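Local coordinates for substrate binding periplasmic protein (Ralstonia solanacearum, PDB 3LOP) that binds leucine in its ligand pocket and probably delivers it, or a similar amino acid, from the periplasm to a membrane transporter, at residues A[121-132]-A[248-256]; A[257-268]-A[280-291]. All coordinates share one frame; numbering follows the deposited sequence.

Contact 1. Residues A[121-132]-A[248-256]. With LEU (leucine), chain B.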
loop_
_atom_site.group_PDB
_atom_site.type_symbol
_atom_site.label_atom_id
_atom_site.label_comp_id
_atom_site.label_asym_id
_atom_site.label_seq_id
_atom_site.Cartn_x
_atom_site.Cartn_y
_atom_site.Cartn_z
ATOM N N ILE A 121 7.285 -4.637 -2.903
ATOM C CA ILE A 121 7.892 -3.630 -3.760
ATOM C C ILE A 121 8.210 -2.349 -2.994
ATOM O O ILE A 121 9.367 -1.952 -2.885
ATOM C CB ILE A 121 6.967 -3.284 -4.949
ATOM C CG1 ILE A 121 6.849 -4.494 -5.883
ATOM C CG2 ILE A 121 7.504 -2.068 -5.700
ATOM C CD1 ILE A 121 5.878 -4.291 -7.041
ATOM N N LYS A 122 7.184 -1.718 -2.440
ATOM C CA LYS A 122 7.385 -0.459 -1.734
ATOM C C LYS A 122 8.197 -0.534 -0.446
ATOM O O LYS A 122 8.240 -1.569 0.229
ATOM C CB LYS A 122 6.031 0.201 -1.455
ATOM C CG LYS A 122 5.159 -0.506 -0.440
ATOM C CD LYS A 122 3.705 -0.089 -0.632
ATOM C CE LYS A 122 2.797 -0.626 0.463
ATOM N NZ LYS A 122 2.819 0.248 1.672
ATOM N N ALA A 123 8.858 0.577 -0.129
ATOM C CA ALA A 123 9.646 0.684 1.092
ATOM C C ALA A 123 8.706 0.302 2.231
ATOM O O ALA A 123 7.507 0.578 2.171
ATOM C CB ALA A 123 10.156 2.110 1.266
ATOM N N SER A 124 9.262 -0.325 3.264
ATOM C CA SER A 124 8.493 -0.825 4.405
ATOM C C SER A 124 7.933 0.200 5.387
ATOM O O SER A 124 8.330 1.363 5.396
ATOM C CB SER A 124 9.356 -1.802 5.196
ATOM O OG SER A 124 10.327 -1.093 5.952
ATOM N N TYR A 125 7.013 -0.259 6.232
ATOM C CA TYR A 125 6.421 0.597 7.252
ATOM C C TYR A 125 7.498 1.071 8.219
ATOM O O TYR A 125 7.464 2.212 8.681
ATOM C CB TYR A 125 5.349 -0.141 8.061
ATOM C CG TYR A 125 4.057 -0.418 7.331
ATOM C CD1 TYR A 125 3.621 0.408 6.297
ATOM C CD2 TYR A 125 3.237 -1.474 7.723
ATOM C CE1 TYR A 125 2.394 0.189 5.671
ATOM C CE2 TYR A 125 2.013 -1.702 7.108
ATOM C CZ TYR A 125 1.598 -0.866 6.083
ATOM O OH TYR A 125 0.395 -1.084 5.461
ATOM N N GLN A 126 8.450 0.196 8.533
ATOM C CA GLN A 126 9.516 0.574 9.453
ATOM C C GLN A 126 10.354 1.704 8.863
ATOM O O GLN A 126 10.772 2.608 9.579
ATOM C CB GLN A 126 10.409 -0.624 9.777
ATOM C CG GLN A 126 11.382 -0.368 10.932
ATOM C CD GLN A 126 10.672 0.013 12.222
ATOM O OE1 GLN A 126 9.822 -0.728 12.719
ATOM N NE2 GLN A 126 11.021 1.173 12.773
ATOM N N GLN A 127 10.597 1.656 7.555
ATOM C CA GLN A 127 11.361 2.717 6.913
ATOM C C GLN A 127 10.574 4.021 6.998
ATOM O O GLN A 127 11.148 5.079 7.249
ATOM C CB GLN A 127 11.647 2.385 5.447
ATOM C CG GLN A 127 12.593 1.217 5.234
ATOM C CD GLN A 127 12.923 1.014 3.767
ATOM O OE1 GLN A 127 13.729 1.749 3.190
ATOM N NE2 GLN A 127 12.285 0.029 3.149
ATOM N N GLU A 128 9.262 3.937 6.784
ATOM C CA GLU A 128 8.389 5.107 6.851
ATOM C C GLU A 128 8.412 5.699 8.258
ATOM O O GLU A 128 8.570 6.909 8.438
ATOM C CB GLU A 128 6.942 4.728 6.518
ATOM C CG GLU A 128 6.668 4.331 5.076
ATOM C CD GLU A 128 5.186 4.086 4.838
ATOM O OE1 GLU A 128 4.382 4.982 5.173
ATOM O OE2 GLU A 128 4.822 3.008 4.321
ATOM N N ILE A 129 8.247 4.832 9.252
ATOM C CA ILE A 129 8.229 5.247 10.647
ATOM C C ILE A 129 9.559 5.863 11.071
ATOM O O ILE A 129 9.586 6.924 11.698
ATOM C CB ILE A 129 7.865 4.054 11.562
ATOM C CG1 ILE A 129 6.421 3.626 11.280
ATOM C CG2 ILE A 129 8.035 4.437 13.025
ATOM C CD1 ILE A 129 5.993 2.351 11.982
ATOM N N ASP A 130 10.664 5.210 10.726
ATOM C CA ASP A 130 11.974 5.748 11.076
ATOM C C ASP A 130 12.132 7.161 10.529
ATOM O O ASP A 130 12.499 8.086 11.254
ATOM C CB ASP A 130 13.098 4.876 10.502
ATOM C CG ASP A 130 13.275 3.577 11.256
ATOM O OD1 ASP A 130 12.948 3.536 12.462
ATOM O OD2 ASP A 130 13.761 2.598 10.649
ATOM N N LYS A 131 11.846 7.331 9.245
ATOM C CA LYS A 131 11.995 8.634 8.612
ATOM C C LYS A 131 11.091 9.714 9.210
ATOM O O LYS A 131 11.563 10.800 9.546
ATOM C CB LYS A 131 11.745 8.510 7.107
ATOM C CG LYS A 131 12.523 9.511 6.261
ATOM C CD LYS A 131 12.402 9.187 4.780
ATOM C CE LYS A 131 13.223 10.141 3.929
ATOM N NZ LYS A 131 14.671 10.072 4.264
HETATM N N MSE A 132 9.803 9.416 9.357
HETATM C CA MSE A 132 8.857 10.390 9.903
HETATM C C MSE A 132 9.057 10.705 11.380
HETATM O O MSE A 132 9.025 11.870 11.780
HETATM C CB MSE A 132 7.415 9.918 9.700
HETATM C CG MSE A 132 6.915 10.007 8.274
HETATM SE SE MSE A 132 5.034 9.564 8.148
HETATM C CE MSE A 132 5.194 7.653 7.921
ATOM N N TYR A 248 -0.880 17.580 6.929
ATOM C CA TYR A 248 -0.638 16.161 7.176
ATOM C C TYR A 248 0.696 15.721 6.574
ATOM O O TYR A 248 0.986 16.015 5.412
ATOM C CB TYR A 248 -1.782 15.336 6.569
ATOM C CG TYR A 248 -1.609 13.833 6.653
ATOM C CD1 TYR A 248 -1.838 13.146 7.844
ATOM C CD2 TYR A 248 -1.229 13.101 5.530
ATOM C CE1 TYR A 248 -1.694 11.757 7.913
ATOM C CE2 TYR A 248 -1.084 11.717 5.587
ATOM C CZ TYR A 248 -1.320 11.053 6.780
ATOM O OH TYR A 248 -1.196 9.680 6.830
ATOM N N SER A 249 1.498 15.019 7.372
ATOM C CA SER A 249 2.804 14.529 6.941
ATOM C C SER A 249 2.754 13.056 6.552
ATOM O O SER A 249 2.020 12.268 7.147
ATOM C CB SER A 249 3.840 14.715 8.052
ATOM O OG SER A 249 4.155 16.082 8.240
ATOM N N LEU A 250 3.552 12.687 5.557
ATOM C CA LEU A 250 3.569 11.309 5.093
ATOM C C LEU A 250 4.915 10.932 4.506
ATOM O O LEU A 250 5.808 11.769 4.364
ATOM C CB LEU A 250 2.494 11.099 4.023
ATOM C CG LEU A 250 2.667 11.957 2.765
ATOM C CD1 LEU A 250 2.359 11.130 1.525
ATOM C CD2 LEU A 250 1.769 13.180 2.848
ATOM N N ALA A 251 5.055 9.654 4.176
ATOM C CA ALA A 251 6.274 9.162 3.560
ATOM C C ALA A 251 5.888 8.656 2.177
ATOM O O ALA A 251 5.002 7.814 2.041
ATOM C CB ALA A 251 6.876 8.033 4.392
ATOM N N LEU A 252 6.537 9.195 1.154
ATOM C CA LEU A 252 6.273 8.799 -0.222
ATOM C C LEU A 252 7.066 7.534 -0.538
ATOM O O LEU A 252 8.289 7.522 -0.395
ATOM C CB LEU A 252 6.708 9.917 -1.174
ATOM C CG LEU A 252 6.033 11.282 -1.012
ATOM C CD1 LEU A 252 6.837 12.358 -1.737
ATOM C CD2 LEU A 252 4.625 11.203 -1.551
ATOM N N VAL A 253 6.374 6.475 -0.954
ATOM C CA VAL A 253 7.033 5.217 -1.303
ATOM C C VAL A 253 6.669 4.807 -2.732
ATOM O O VAL A 253 7.058 3.742 -3.213
ATOM C CB VAL A 253 6.653 4.083 -0.320
ATOM C CG1 VAL A 253 7.116 4.446 1.081
ATOM C CG2 VAL A 253 5.154 3.835 -0.342
HETATM N N MSE A 254 5.921 5.680 -3.396
HETATM C CA MSE A 254 5.484 5.479 -4.773
HETATM C C MSE A 254 5.592 6.806 -5.517
HETATM O O MSE A 254 5.683 7.865 -4.894
HETATM C CB MSE A 254 4.018 5.040 -4.808
HETATM C CG MSE A 254 3.755 3.575 -4.513
HETATM SE SE MSE A 254 4.298 2.449 -5.977
HETATM C CE MSE A 254 5.228 1.092 -4.969
ATOM N N PRO A 255 5.603 6.766 -6.859
ATOM C CA PRO A 255 5.683 8.014 -7.623
ATOM C C PRO A 255 4.496 8.878 -7.182
ATOM O O PRO A 255 3.382 8.377 -7.014
ATOM C CB PRO A 255 5.556 7.535 -9.064
ATOM C CG PRO A 255 6.263 6.211 -9.027
ATOM C CD PRO A 255 5.743 5.594 -7.744
ATOM N N ASN A 256 4.740 10.170 -6.995
ATOM C CA ASN A 256 3.714 11.099 -6.536
ATOM C C ASN A 256 2.749 11.546 -7.630
ATOM O O ASN A 256 3.155 12.187 -8.594
ATOM C CB ASN A 256 4.408 12.318 -5.916
ATOM C CG ASN A 256 3.437 13.349 -5.376
ATOM O OD1 ASN A 256 2.229 13.134 -5.332
ATOM N ND2 ASN A 256 3.976 14.488 -4.951
HETATM N N LEU B . -2.832 -3.131 3.341
HETATM C CA LEU B . -3.665 -2.227 4.182
HETATM C C LEU B . -3.997 -0.961 3.416
HETATM O O LEU B . -4.984 -0.303 3.797
HETATM C CB LEU B . -2.902 -1.873 5.446
HETATM C CG LEU B . -2.364 -3.185 6.005
HETATM C CD1 LEU B . -1.016 -3.003 6.544
HETATM C CD2 LEU B . -3.285 -3.711 7.032
HETATM O OXT LEU B . -3.262 -0.648 2.451
HETATM O O HOH W 1 9.420 2.484 -2.437
HETATM O O HOH W 2 3.221 7.563 4.818
#

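Contact 2. Residues A[257-268]-A[280-291]. With LEU (leucine), chain B.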
loop_
_atom_site.group_PDB
_atom_site.type_symbol
_atom_site.label_atom_id
_atom_site.label_comp_id
_atom_site.label_asym_id
_atom_site.label_seq_id
_atom_site.Cartn_x
_atom_site.Cartn_y
_atom_site.Cartn_z
ATOM N N PRO A 257 1.455 11.204 -7.497
ATOM C CA PRO A 257 0.451 11.592 -8.494
ATOM C C PRO A 257 0.466 13.103 -8.741
ATOM O O PRO A 257 0.116 13.568 -9.827
ATOM C CB PRO A 257 -0.859 11.136 -7.862
ATOM C CG PRO A 257 -0.452 9.943 -7.080
ATOM C CD PRO A 257 0.841 10.382 -6.436
ATOM N N GLY A 258 0.874 13.857 -7.723
ATOM C CA GLY A 258 0.932 15.305 -7.829
ATOM C C GLY A 258 1.982 15.815 -8.798
ATOM O O GLY A 258 1.872 16.931 -9.306
ATOM N N LYS A 259 3.012 15.010 -9.043
ATOM C CA LYS A 259 4.075 15.386 -9.976
ATOM C C LYS A 259 3.695 14.846 -11.346
ATOM O O LYS A 259 4.134 13.765 -11.739
ATOM C CB LYS A 259 5.414 14.783 -9.549
ATOM C CG LYS A 259 5.949 15.291 -8.225
ATOM C CD LYS A 259 7.371 14.799 -8.002
ATOM C CE LYS A 259 7.878 15.170 -6.620
ATOM N NZ LYS A 259 7.043 14.549 -5.557
ATOM N N SER A 260 2.884 15.605 -12.074
ATOM C CA SER A 260 2.411 15.182 -13.385
ATOM C C SER A 260 3.511 14.843 -14.386
ATOM O O SER A 260 3.290 14.034 -15.285
ATOM C CB SER A 260 1.483 16.244 -13.982
ATOM O OG SER A 260 2.171 17.457 -14.216
ATOM N N VAL A 261 4.691 15.441 -14.236
ATOM C CA VAL A 261 5.776 15.162 -15.174
ATOM C C VAL A 261 6.532 13.867 -14.899
ATOM O O VAL A 261 7.328 13.430 -15.727
ATOM C CB VAL A 261 6.808 16.318 -15.245
ATOM C CG1 VAL A 261 6.124 17.603 -15.688
ATOM C CG2 VAL A 261 7.495 16.496 -13.904
ATOM N N ASN A 262 6.297 13.252 -13.744
ATOM C CA ASN A 262 6.972 11.996 -13.441
ATOM C C ASN A 262 6.586 10.979 -14.521
ATOM O O ASN A 262 5.413 10.848 -14.863
ATOM C CB ASN A 262 6.551 11.500 -12.057
ATOM C CG ASN A 262 7.043 10.097 -11.770
ATOM O OD1 ASN A 262 6.430 9.116 -12.187
ATOM N ND2 ASN A 262 8.164 9.995 -11.069
ATOM N N PRO A 263 7.573 10.256 -15.083
ATOM C CA PRO A 263 7.304 9.263 -16.133
ATOM C C PRO A 263 6.208 8.238 -15.842
ATOM O O PRO A 263 5.428 7.907 -16.730
ATOM C CB PRO A 263 8.664 8.601 -16.339
ATOM C CG PRO A 263 9.612 9.724 -16.073
ATOM C CD PRO A 263 9.022 10.381 -14.843
ATOM N N VAL A 264 6.153 7.731 -14.616
ATOM C CA VAL A 264 5.130 6.748 -14.276
ATOM C C VAL A 264 3.751 7.401 -14.288
ATOM O O VAL A 264 2.785 6.824 -14.790
ATOM C CB VAL A 264 5.390 6.118 -12.887
ATOM C CG1 VAL A 264 4.264 5.155 -12.531
ATOM C CG2 VAL A 264 6.718 5.380 -12.893
ATOM N N ILE A 265 3.668 8.613 -13.746
ATOM C CA ILE A 265 2.403 9.334 -13.705
ATOM C C ILE A 265 1.977 9.673 -15.129
ATOM O O ILE A 265 0.793 9.592 -15.470
ATOM C CB ILE A 265 2.522 10.620 -12.854
ATOM C CG1 ILE A 265 2.961 10.253 -11.430
ATOM C CG2 ILE A 265 1.190 11.360 -12.824
ATOM C CD1 ILE A 265 2.090 9.191 -10.741
ATOM N N ARG A 266 2.941 10.042 -15.968
ATOM C CA ARG A 266 2.613 10.347 -17.350
ATOM C C ARG A 266 2.090 9.099 -18.053
ATOM O O ARG A 266 1.117 9.174 -18.801
ATOM C CB ARG A 266 3.822 10.927 -18.097
ATOM C CG ARG A 266 4.005 12.413 -17.813
ATOM C CD ARG A 266 4.974 13.104 -18.760
ATOM N NE ARG A 266 6.373 12.824 -18.458
ATOM C CZ ARG A 266 7.125 11.951 -19.121
ATOM N NH1 ARG A 266 6.611 11.262 -20.130
ATOM N NH2 ARG A 266 8.396 11.783 -18.783
ATOM N N GLU A 267 2.713 7.948 -17.805
ATOM C CA GLU A 267 2.241 6.723 -18.445
ATOM C C GLU A 267 0.842 6.358 -17.948
ATOM O O GLU A 267 0.001 5.888 -18.716
ATOM C CB GLU A 267 3.202 5.549 -18.201
ATOM C CG GLU A 267 2.851 4.347 -19.089
ATOM C CD GLU A 267 3.668 3.098 -18.818
ATOM O OE1 GLU A 267 4.541 3.118 -17.926
ATOM O OE2 GLU A 267 3.425 2.086 -19.511
ATOM N N PHE A 268 0.593 6.582 -16.661
ATOM C CA PHE A 268 -0.710 6.289 -16.079
ATOM C C PHE A 268 -1.779 7.126 -16.781
ATOM O O PHE A 268 -2.816 6.605 -17.183
ATOM C CB PHE A 268 -0.694 6.596 -14.573
ATOM C CG PHE A 268 -1.962 6.212 -13.852
ATOM C CD1 PHE A 268 -3.123 6.971 -13.988
ATOM C CD2 PHE A 268 -1.986 5.096 -13.019
ATOM C CE1 PHE A 268 -4.291 6.624 -13.301
ATOM C CE2 PHE A 268 -3.145 4.741 -12.330
ATOM C CZ PHE A 268 -4.299 5.508 -12.471
ATOM N N VAL A 280 -11.629 5.285 -13.755
ATOM C CA VAL A 280 -10.390 5.236 -12.982
ATOM C C VAL A 280 -9.820 6.615 -12.669
ATOM O O VAL A 280 -9.576 7.418 -13.569
ATOM C CB VAL A 280 -9.307 4.421 -13.724
ATOM C CG1 VAL A 280 -8.038 4.354 -12.886
ATOM C CG2 VAL A 280 -9.823 3.024 -14.022
ATOM N N ASP A 281 -9.605 6.881 -11.385
ATOM C CA ASP A 281 -9.043 8.156 -10.961
ATOM C C ASP A 281 -7.587 7.989 -10.548
ATOM O O ASP A 281 -7.211 6.985 -9.941
ATOM C CB ASP A 281 -9.833 8.734 -9.783
ATOM C CG ASP A 281 -11.220 9.201 -10.182
ATOM O OD1 ASP A 281 -11.330 9.988 -11.146
ATOM O OD2 ASP A 281 -12.197 8.790 -9.525
ATOM N N LEU A 282 -6.766 8.975 -10.888
ATOM C CA LEU A 282 -5.358 8.952 -10.527
ATOM C C LEU A 282 -5.277 9.131 -9.012
ATOM O O LEU A 282 -5.851 10.072 -8.465
ATOM C CB LEU A 282 -4.626 10.096 -11.233
ATOM C CG LEU A 282 -3.164 10.363 -10.869
ATOM C CD1 LEU A 282 -2.307 9.151 -11.213
ATOM C CD2 LEU A 282 -2.680 11.594 -11.627
ATOM N N SER A 283 -4.583 8.218 -8.339
ATOM C CA SER A 283 -4.428 8.285 -6.889
ATOM C C SER A 283 -3.204 7.484 -6.493
ATOM O O SER A 283 -2.681 6.706 -7.290
ATOM C CB SER A 283 -5.648 7.692 -6.182
ATOM O OG SER A 283 -5.697 6.284 -6.358
ATOM N N PHE A 284 -2.754 7.663 -5.257
ATOM C CA PHE A 284 -1.593 6.928 -4.784
ATOM C C PHE A 284 -1.795 5.417 -4.867
ATOM O O PHE A 284 -0.935 4.708 -5.389
ATOM C CB PHE A 284 -1.252 7.333 -3.345
ATOM C CG PHE A 284 -0.239 8.443 -3.250
ATOM C CD1 PHE A 284 1.111 8.194 -3.490
ATOM C CD2 PHE A 284 -0.635 9.739 -2.933
ATOM C CE1 PHE A 284 2.055 9.223 -3.416
ATOM C CE2 PHE A 284 0.298 10.775 -2.855
ATOM C CZ PHE A 284 1.645 10.515 -3.097
ATOM N N ARG A 285 -2.925 4.917 -4.374
ATOM C CA ARG A 285 -3.154 3.477 -4.410
ATOM C C ARG A 285 -3.353 2.950 -5.832
ATOM O O ARG A 285 -2.998 1.810 -6.120
ATOM C CB ARG A 285 -4.341 3.084 -3.518
ATOM C CG ARG A 285 -4.237 3.552 -2.054
ATOM C CD ARG A 285 -2.819 3.469 -1.476
ATOM N NE ARG A 285 -2.306 2.108 -1.298
ATOM C CZ ARG A 285 -2.605 1.304 -0.278
ATOM N NH1 ARG A 285 -3.434 1.701 0.682
ATOM N NH2 ARG A 285 -2.042 0.103 -0.202
ATOM N N ALA A 286 -3.901 3.767 -6.728
ATOM C CA ALA A 286 -4.085 3.316 -8.105
ATOM C C ALA A 286 -2.708 3.203 -8.757
ATOM O O ALA A 286 -2.449 2.293 -9.549
ATOM C CB ALA A 286 -4.963 4.298 -8.875
ATOM N N VAL A 287 -1.820 4.135 -8.423
ATOM C CA VAL A 287 -0.467 4.097 -8.963
ATOM C C VAL A 287 0.249 2.857 -8.434
ATOM O O VAL A 287 1.009 2.219 -9.161
ATOM C CB VAL A 287 0.316 5.376 -8.587
ATOM C CG1 VAL A 287 1.807 5.205 -8.884
ATOM C CG2 VAL A 287 -0.235 6.552 -9.385
ATOM N N GLU A 288 -0.007 2.510 -7.173
ATOM C CA GLU A 288 0.604 1.331 -6.569
ATOM C C GLU A 288 0.192 0.079 -7.351
ATOM O O GLU A 288 1.011 -0.799 -7.609
ATOM C CB GLU A 288 0.171 1.200 -5.102
ATOM C CG GLU A 288 0.934 0.136 -4.324
ATOM C CD GLU A 288 0.524 0.063 -2.861
ATOM O OE1 GLU A 288 0.002 1.069 -2.333
ATOM O OE2 GLU A 288 0.739 -0.996 -2.235
ATOM N N GLY A 289 -1.080 0.008 -7.735
ATOM C CA GLY A 289 -1.555 -1.139 -8.492
ATOM C C GLY A 289 -0.958 -1.177 -9.890
ATOM O O GLY A 289 -0.615 -2.245 -10.406
ATOM N N PHE A 290 -0.856 -0.002 -10.503
ATOM C CA PHE A 290 -0.291 0.165 -11.842
ATOM C C PHE A 290 1.167 -0.315 -11.827
ATOM O O PHE A 290 1.594 -1.097 -12.685
ATOM C CB PHE A 290 -0.363 1.655 -12.210
ATOM C CG PHE A 290 -0.076 1.967 -13.657
ATOM C CD1 PHE A 290 -1.080 1.875 -14.618
ATOM C CD2 PHE A 290 1.179 2.414 -14.044
ATOM C CE1 PHE A 290 -0.831 2.235 -15.950
ATOM C CE2 PHE A 290 1.439 2.774 -15.372
ATOM C CZ PHE A 290 0.431 2.685 -16.323
ATOM N N VAL A 291 1.919 0.152 -10.834
ATOM C CA VAL A 291 3.327 -0.209 -10.685
ATOM C C VAL A 291 3.521 -1.702 -10.431
ATOM O O VAL A 291 4.395 -2.331 -11.029
ATOM C CB VAL A 291 3.979 0.609 -9.539
ATOM C CG1 VAL A 291 5.343 0.040 -9.182
ATOM C CG2 VAL A 291 4.133 2.064 -9.971
HETATM N N LEU B . -2.832 -3.131 3.341
HETATM C CA LEU B . -3.665 -2.227 4.182
HETATM C C LEU B . -3.997 -0.961 3.416
HETATM O O LEU B . -4.984 -0.303 3.797
HETATM C CB LEU B . -2.902 -1.873 5.446
HETATM C CG LEU B . -2.364 -3.185 6.005
HETATM C CD1 LEU B . -1.016 -3.003 6.544
HETATM C CD2 LEU B . -3.285 -3.711 7.032
HETATM O OXT LEU B . -3.262 -0.648 2.451
#

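Contact 1. Residues A[121-132]-A[248-256]
I121 and K122 meet M254 where two chain crossings, probably part of the hinge of the two-lobed periplasmic binding protein fold, run side by side. From I121 comes CG2, lying 4.0 Å from the selenomethionine methyl CE of M254. K122 leans on the same methyl, its CB 3.7 Å from M254 CE and also against V253 CG2. Because CG of K122 sits between N and the carbonyl carbon (chi1 69°), the chain beyond CB is led off toward the bound magnesium ion. A123 offers CB to V253 CG1 at 3.8 Å. A water ties the two backbones here, accepting from A123 N at 3.0 Å and donating to V253 O. S124 then N-caps helix 125-138, its OG accepting from Q127 N. One turn on, E128 lays its CG over A251 CB at 3.8 Å, while its OE2 is hydrogen-bonded to S229 OG. A second water accepts from A251 N at 2.9 Å and lies beside E128 OE1. The last residue, selenomethionine M132, points at strand 249-252: bending at chi3 (-88°) turns CE toward A251 CB, and SE rests 3.8 Å from L250 CA.

Contact 2. Residues A[257-268]-A[280-291]
A helix pair crossing at 91° brings F268, of helix 263-268, onto the flank of helix 284-291, a worked example of aromatic side chains filling the gap between nearly perpendicular helices. The axes approach to 10.9 Å, and large side chains bridge that separation. F268, with CG anti to the backbone N (chi1 -175°), pushes its ring into the partner segment. L282 CD1 sits over one face of it, 3.9 Å from the ring centroid, in a CH-pi contact, while CZ reaches V280 CG1 and A286 CB. The F268 and F290 rings meet obliquely, centroids 5.2 Å apart, and F268 CA additionally lies over the face of F290. I265 CD1 packs on V287 CG2 at 3.8 Å, and V264 CG1 on V291 CG2.

Before the first helix, P257 places its CD squarely over the centre of the F284 ring, 3.4 Å from the centroid, with CB against L282 CG. Both helices start on a polar cap: a lone pair of N262 OD1, in the plane of its amide carbonyl, receives I265 N, and S283 OG accepts from A286 N. E267 runs its CG past F290 CZ, and its carboxylate forms a salt bridge with K294.

R285 leaves its helix on the side away from this packing. Its side chain bends at chi2 and chi3, and the guanidinium meets the bound leucine edge-on, NH1 and NH2 donating to OXT at 2.9 and 3.0 Å. E288 OE1 accepts from R285 NE at 2.7 Å in a salt bridge that should steady the guanidinium's rotation. Across the interface itself no hydrogen bond forms. Apolar and CH-pi contacts therefore join the two segments, while away from them R285, held by E288, probably neutralises the ligand carboxylate.

Contact 1 and contact 2 follow one another along the chain, their centres about 16 Å apart, and N256 runs directly into P257. Strand 249-252, one side of contact 1, touches contact 2 through L252, whose CD2 lies 3.4 Å from F284 CZ; N256 OD1 is 3.5 Å from the same F284 CZ. Nearer the pocket, K122 CE comes within 3.4 Å of E288 OE2, so the residue paired with R285 also adjoins K122, near the magnesium ion. Both contacts supply leucine-pocket residues: Y125 from 121-132 and R285 from 280-291. Contact 1 thus brings a tyrosine to the leucine and contact 2 the arginine that binds its carboxylate.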